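Local coordinates for hydroxyindole o-methyltransferase (Homo sapiens, PDB 4A6D), which methylates N-acetylserotonin with S-adenosyl-L-methionine to give melatonin, working as a homodimer, at residues I279-R290 against E311-L321. Residues are numbered along the deposited sequence; the frame is centred on the assembly and turned at random. Where two conformers were deposited one is given.
Sequences ILVIESLLDEDR and ERTPTHYHMLL. With ZN (zinc ion), chain C; SO4 (sulfate ion), chain E.
The ring of Tyr317 packs against Val281 and Glu283, and against Leu285 further along. Leu285 brings CD2 to 3.6 Å from CD2 of Tyr317, Val281 CG1 approaches the CE1 side, and CB of Arg312, from the tyrosine's own segment, lies over one face. With CG opposite its carbonyl carbon (chi1 -76°), the hydroxyl end of the ring reaches Glu283, whose bent chain crosses it at about a right angle. One turn on, Leu321 CD2 meets Ile279 CG2 at 3.7 Å, and both side chains also touch Leu266 of helix 259-272. Strand and helix run roughly antiparallel, at 147°, as expected where a helix packs on the mixed sheet of a Rossmann-like class I methyltransferase.

Two waters join the polar ends. One water, in the plane of the Tyr317 ring, accepts from its OH at 2.7 Å and from Arg312 N, and donates to Ser284 O and Glu311 OE1. A second bridges Glu283 OE1 and Glu311 OE1, perhaps easing the closeness of two acids whose other oxygens hold His255, the inferred proton donor/acceptor: OE2 of Glu311 at ND1, OE2 of Glu283 at the backbone N. A phenylalanine in place of Tyr317 would probably cost the first water one of its two donors, leaving Arg312 N alone to hold it between Ser284 O and Glu311 OE1.

Between the backbones, Leu286 N donates almost straight to Arg312 O (3.0 Å, 172°). At the helix start, Glu288 folds back so that OE2 takes Thr315 N on its syn lone pair at 3.0 Å and Thr315 OG1 from above the carboxylate plane at 2.7 Å. Thr313 is the N-cap, its OG1 accepting from His316 N.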
loop_
_atom_site.group_PDB
_atom_site.type_symbol
_atom_site.label_atom_id
_atom_site.label_comp_id
_atom_site.label_asym_id
_atom_site.label_seq_id
_atom_site.Cartn_x
_atom_site.Cartn_y
_atom_site.Cartn_z
ATOM N N ILE A 279 24.571 -14.373 24.298
ATOM C CA ILE A 279 23.686 -14.449 23.146
ATOM C C ILE A 279 23.085 -13.059 22.954
ATOM O O ILE A 279 22.497 -12.513 23.884
ATOM C CB ILE A 279 22.648 -15.596 23.204
ATOM C CG1 ILE A 279 21.831 -15.645 21.885
ATOM C CG2 ILE A 279 21.764 -15.517 24.476
ATOM C CD1 ILE A 279 21.130 -16.799 21.658
ATOM N N LEU A 280 23.335 -12.457 21.780
ATOM C CA LEU A 280 22.848 -11.138 21.437
ATOM C C LEU A 280 21.760 -11.308 20.413
ATOM O O LEU A 280 22.039 -11.717 19.288
ATOM C CB LEU A 280 23.964 -10.212 20.912
ATOM C CG LEU A 280 23.507 -8.761 20.560
ATOM C CD1 LEU A 280 23.065 -7.994 21.800
ATOM C CD2 LEU A 280 24.587 -8.000 19.852
ATOM N N VAL A 281 20.515 -11.056 20.828
ATOM C CA VAL A 281 19.312 -11.176 20.009
ATOM C C VAL A 281 18.938 -9.781 19.546
ATOM O O VAL A 281 18.808 -8.876 20.376
ATOM C CB VAL A 281 18.156 -11.905 20.749
ATOM C CG1 VAL A 281 16.844 -11.829 19.948
ATOM C CG2 VAL A 281 18.541 -13.361 21.073
ATOM N N ILE A 282 18.868 -9.588 18.217
ATOM C CA ILE A 282 18.548 -8.283 17.638
ATOM C C ILE A 282 17.260 -8.413 16.868
ATOM O O ILE A 282 17.226 -9.059 15.831
ATOM C CB ILE A 282 19.693 -7.671 16.789
ATOM C CG1 ILE A 282 20.926 -7.416 17.671
ATOM C CG2 ILE A 282 19.201 -6.358 16.079
ATOM C CD1 ILE A 282 22.170 -7.257 16.944
ATOM N N GLU A 283 16.189 -7.837 17.429
ATOM C CA GLU A 283 14.842 -7.887 16.878
ATOM C C GLU A 283 14.085 -6.590 17.230
ATOM O O GLU A 283 14.510 -5.846 18.115
ATOM C CB GLU A 283 14.065 -9.123 17.422
ATOM C CG GLU A 283 14.616 -10.512 17.089
ATOM C CD GLU A 283 14.397 -11.038 15.687
ATOM O OE1 GLU A 283 14.213 -10.213 14.767
ATOM O OE2 GLU A 283 14.501 -12.270 15.489
ATOM N N SER A 284 12.966 -6.344 16.527
ATOM C CA SER A 284 12.078 -5.216 16.784
ATOM C C SER A 284 11.125 -5.689 17.873
ATOM O O SER A 284 10.288 -6.573 17.656
ATOM C CB SER A 284 11.293 -4.825 15.523
ATOM O OG SER A 284 10.820 -3.496 15.696
ATOM N N LEU A 285 11.265 -5.120 19.038
ATOM C CA LEU A 285 10.492 -5.528 20.201
ATOM C C LEU A 285 9.073 -5.021 20.193
ATOM O O LEU A 285 8.831 -3.844 19.938
ATOM C CB LEU A 285 11.214 -5.129 21.515
ATOM C CG LEU A 285 12.549 -5.828 21.812
ATOM C CD1 LEU A 285 13.219 -5.222 23.044
ATOM C CD2 LEU A 285 12.364 -7.320 22.003
ATOM N N LEU A 286 8.131 -5.922 20.472
ATOM C CA LEU A 286 6.720 -5.564 20.569
ATOM C C LEU A 286 6.454 -5.019 21.963
ATOM O O LEU A 286 7.014 -5.544 22.926
ATOM C CB LEU A 286 5.835 -6.805 20.351
ATOM C CG LEU A 286 5.194 -6.995 19.000
ATOM C CD1 LEU A 286 4.289 -8.178 19.050
ATOM C CD2 LEU A 286 4.364 -5.782 18.559
ATOM N N ASP A 287 5.570 -4.005 22.103
ATOM C CA ASP A 287 5.235 -3.507 23.456
ATOM C C ASP A 287 4.618 -4.715 24.198
ATOM O O ASP A 287 4.002 -5.562 23.550
ATOM C CB ASP A 287 4.169 -2.366 23.402
ATOM C CG ASP A 287 4.560 -1.016 22.782
ATOM O OD1 ASP A 287 5.766 -0.764 22.615
ATOM O OD2 ASP A 287 3.628 -0.201 22.461
ATOM N N GLU A 288 4.732 -4.776 25.519
ATOM C CA GLU A 288 4.142 -5.864 26.301
ATOM C C GLU A 288 2.655 -6.191 26.059
ATOM O O GLU A 288 2.273 -7.356 26.174
ATOM C CB GLU A 288 4.437 -5.699 27.785
ATOM C CG GLU A 288 5.867 -6.065 28.170
ATOM C CD GLU A 288 6.298 -7.502 27.978
ATOM O OE1 GLU A 288 5.422 -8.390 27.855
ATOM O OE2 GLU A 288 7.526 -7.739 27.967
ATOM N N ASP A 289 1.825 -5.182 25.731
ATOM C CA ASP A 289 0.399 -5.381 25.428
ATOM C C ASP A 289 0.161 -5.871 23.980
ATOM O O ASP A 289 -0.987 -6.122 23.602
ATOM C CB ASP A 289 -0.459 -4.133 25.769
ATOM C CG ASP A 289 -0.149 -2.794 25.096
ATOM O OD1 ASP A 289 0.498 -2.791 24.029
ATOM O OD2 ASP A 289 -0.628 -1.754 25.601
ATOM N N ARG A 290 1.266 -6.031 23.194
ATOM C CA ARG A 290 1.286 -6.440 21.783
ATOM C C ARG A 290 0.567 -5.429 20.878
ATOM O O ARG A 290 0.396 -5.666 19.683
ATOM C CB ARG A 290 0.804 -7.903 21.569
ATOM C CG ARG A 290 1.571 -8.927 22.415
ATOM C CD ARG A 290 1.341 -10.359 21.978
ATOM N NE ARG A 290 -0.022 -10.807 22.255
ATOM C CZ ARG A 290 -0.414 -11.369 23.393
ATOM N NH1 ARG A 290 0.456 -11.558 24.382
ATOM N NH2 ARG A 290 -1.676 -11.739 23.556
ATOM N N GLU A 311 6.620 -11.336 15.539
ATOM C CA GLU A 311 7.454 -10.459 16.351
ATOM C C GLU A 311 7.084 -10.785 17.811
ATOM O O GLU A 311 6.028 -11.375 18.060
ATOM C CB GLU A 311 7.287 -8.970 15.980
ATOM C CG GLU A 311 7.757 -8.638 14.558
ATOM C CD GLU A 311 9.181 -8.983 14.157
ATOM O OE1 GLU A 311 10.085 -8.958 15.026
ATOM O OE2 GLU A 311 9.392 -9.291 12.963
ATOM N N ARG A 312 7.982 -10.529 18.759
ATOM C CA ARG A 312 7.691 -10.902 20.153
ATOM C C ARG A 312 7.969 -9.784 21.120
ATOM O O ARG A 312 8.716 -8.866 20.793
ATOM C CB ARG A 312 8.459 -12.200 20.559
ATOM C CG ARG A 312 8.120 -13.442 19.703
ATOM C CD ARG A 312 9.141 -14.551 19.906
ATOM N NE ARG A 312 8.705 -15.860 19.419
ATOM C CZ ARG A 312 9.048 -16.395 18.247
ATOM N NH1 ARG A 312 9.791 -15.710 17.386
ATOM N NH2 ARG A 312 8.649 -17.613 17.928
ATOM N N THR A 313 7.376 -9.878 22.323
ATOM C CA THR A 313 7.576 -8.962 23.455
ATOM C C THR A 313 8.842 -9.342 24.220
ATOM O O THR A 313 9.255 -10.521 24.189
ATOM C CB THR A 313 6.367 -8.991 24.436
ATOM O OG1 THR A 313 6.318 -10.244 25.119
ATOM C CG2 THR A 313 5.005 -8.642 23.755
ATOM N N PRO A 314 9.431 -8.381 24.994
ATOM C CA PRO A 314 10.612 -8.710 25.810
ATOM C C PRO A 314 10.436 -9.952 26.708
ATOM O O PRO A 314 11.341 -10.804 26.806
ATOM C CB PRO A 314 10.804 -7.440 26.631
ATOM C CG PRO A 314 10.314 -6.373 25.761
ATOM C CD PRO A 314 9.079 -6.950 25.149
ATOM N N THR A 315 9.255 -10.061 27.346
ATOM C CA THR A 315 8.894 -11.179 28.220
ATOM C C THR A 315 8.914 -12.513 27.427
ATOM O O THR A 315 9.383 -13.527 27.943
ATOM C CB THR A 315 7.535 -10.867 28.864
ATOM O OG1 THR A 315 7.695 -9.783 29.788
ATOM C CG2 THR A 315 6.946 -12.035 29.586
ATOM N N HIS A 316 8.397 -12.491 26.169
ATOM C CA HIS A 316 8.355 -13.664 25.301
ATOM C C HIS A 316 9.770 -14.141 24.974
ATOM O O HIS A 316 10.046 -15.335 25.114
ATOM C CB HIS A 316 7.535 -13.383 24.046
ATOM C CG HIS A 316 7.112 -14.609 23.278
ATOM N ND1 HIS A 316 6.166 -14.528 22.273
ATOM C CD2 HIS A 316 7.529 -15.900 23.384
ATOM C CE1 HIS A 316 6.028 -15.760 21.811
ATOM N NE2 HIS A 316 6.834 -16.617 22.447
ATOM N N TYR A 317 10.679 -13.211 24.614
ATOM C CA TYR A 317 12.096 -13.518 24.350
ATOM C C TYR A 317 12.762 -14.012 25.613
ATOM O O TYR A 317 13.579 -14.924 25.534
ATOM C CB TYR A 317 12.859 -12.321 23.779
ATOM C CG TYR A 317 12.572 -12.057 22.311
ATOM C CD1 TYR A 317 13.013 -12.934 21.324
ATOM C CD2 TYR A 317 11.877 -10.915 21.907
ATOM C CE1 TYR A 317 12.789 -12.675 19.973
ATOM C CE2 TYR A 317 11.647 -10.645 20.556
ATOM C CZ TYR A 317 12.111 -11.526 19.593
ATOM O OH TYR A 317 11.882 -11.287 18.263
ATOM N N HIS A 318 12.324 -13.496 26.782
ATOM C CA HIS A 318 12.807 -13.926 28.090
ATOM C C HIS A 318 12.409 -15.365 28.370
ATOM O O HIS A 318 13.277 -16.111 28.780
ATOM C CB HIS A 318 12.325 -12.978 29.222
ATOM C CG HIS A 318 13.073 -13.137 30.513
ATOM N ND1 HIS A 318 12.828 -12.301 31.599
ATOM C CD2 HIS A 318 14.053 -14.007 30.853
ATOM C CE1 HIS A 318 13.659 -12.687 32.553
ATOM N NE2 HIS A 318 14.414 -13.717 32.155
ATOM N N MET A 319 11.115 -15.759 28.155
ATOM C CA MET A 319 10.708 -17.140 28.411
ATOM C C MET A 319 11.563 -18.062 27.541
ATOM O O MET A 319 12.141 -19.004 28.088
ATOM C CB MET A 319 9.199 -17.365 28.187
ATOM C CG MET A 319 8.325 -16.473 29.056
ATOM S SD MET A 319 7.021 -17.297 30.007
ATOM C CE MET A 319 5.550 -16.350 29.433
ATOM N N LEU A 320 11.707 -17.752 26.213
ATOM C CA LEU A 320 12.508 -18.523 25.258
ATOM C C LEU A 320 13.953 -18.678 25.685
ATOM O O LEU A 320 14.430 -19.812 25.763
ATOM C CB LEU A 320 12.395 -17.980 23.811
ATOM C CG LEU A 320 11.064 -18.211 23.078
ATOM C CD1 LEU A 320 11.017 -17.445 21.760
ATOM C CD2 LEU A 320 10.834 -19.678 22.773
ATOM N N LEU A 321 14.638 -17.557 25.994
ATOM C CA LEU A 321 16.042 -17.588 26.422
ATOM C C LEU A 321 16.228 -18.245 27.783
ATOM O O LEU A 321 17.180 -19.001 27.973
ATOM C CB LEU A 321 16.681 -16.191 26.396
ATOM C CG LEU A 321 16.925 -15.632 24.990
ATOM C CD1 LEU A 321 17.139 -14.142 25.031
ATOM C CD2 LEU A 321 18.107 -16.305 24.330
HETATM ZN ZN ZN C . 8.539 -18.207 31.270
HETATM S S SO4 E . 17.189 -14.163 34.572
HETATM O O1 SO4 E . 16.566 -12.993 35.210
HETATM O O2 SO4 E . 17.635 -13.758 33.244
HETATM O O3 SO4 E . 18.335 -14.693 35.365
HETATM O O4 SO4 E . 16.184 -15.232 34.428
HETATM O O HOH W 1 12.337 -8.055 14.292
HETATM O O HOH W 2 10.291 -9.206 17.633
#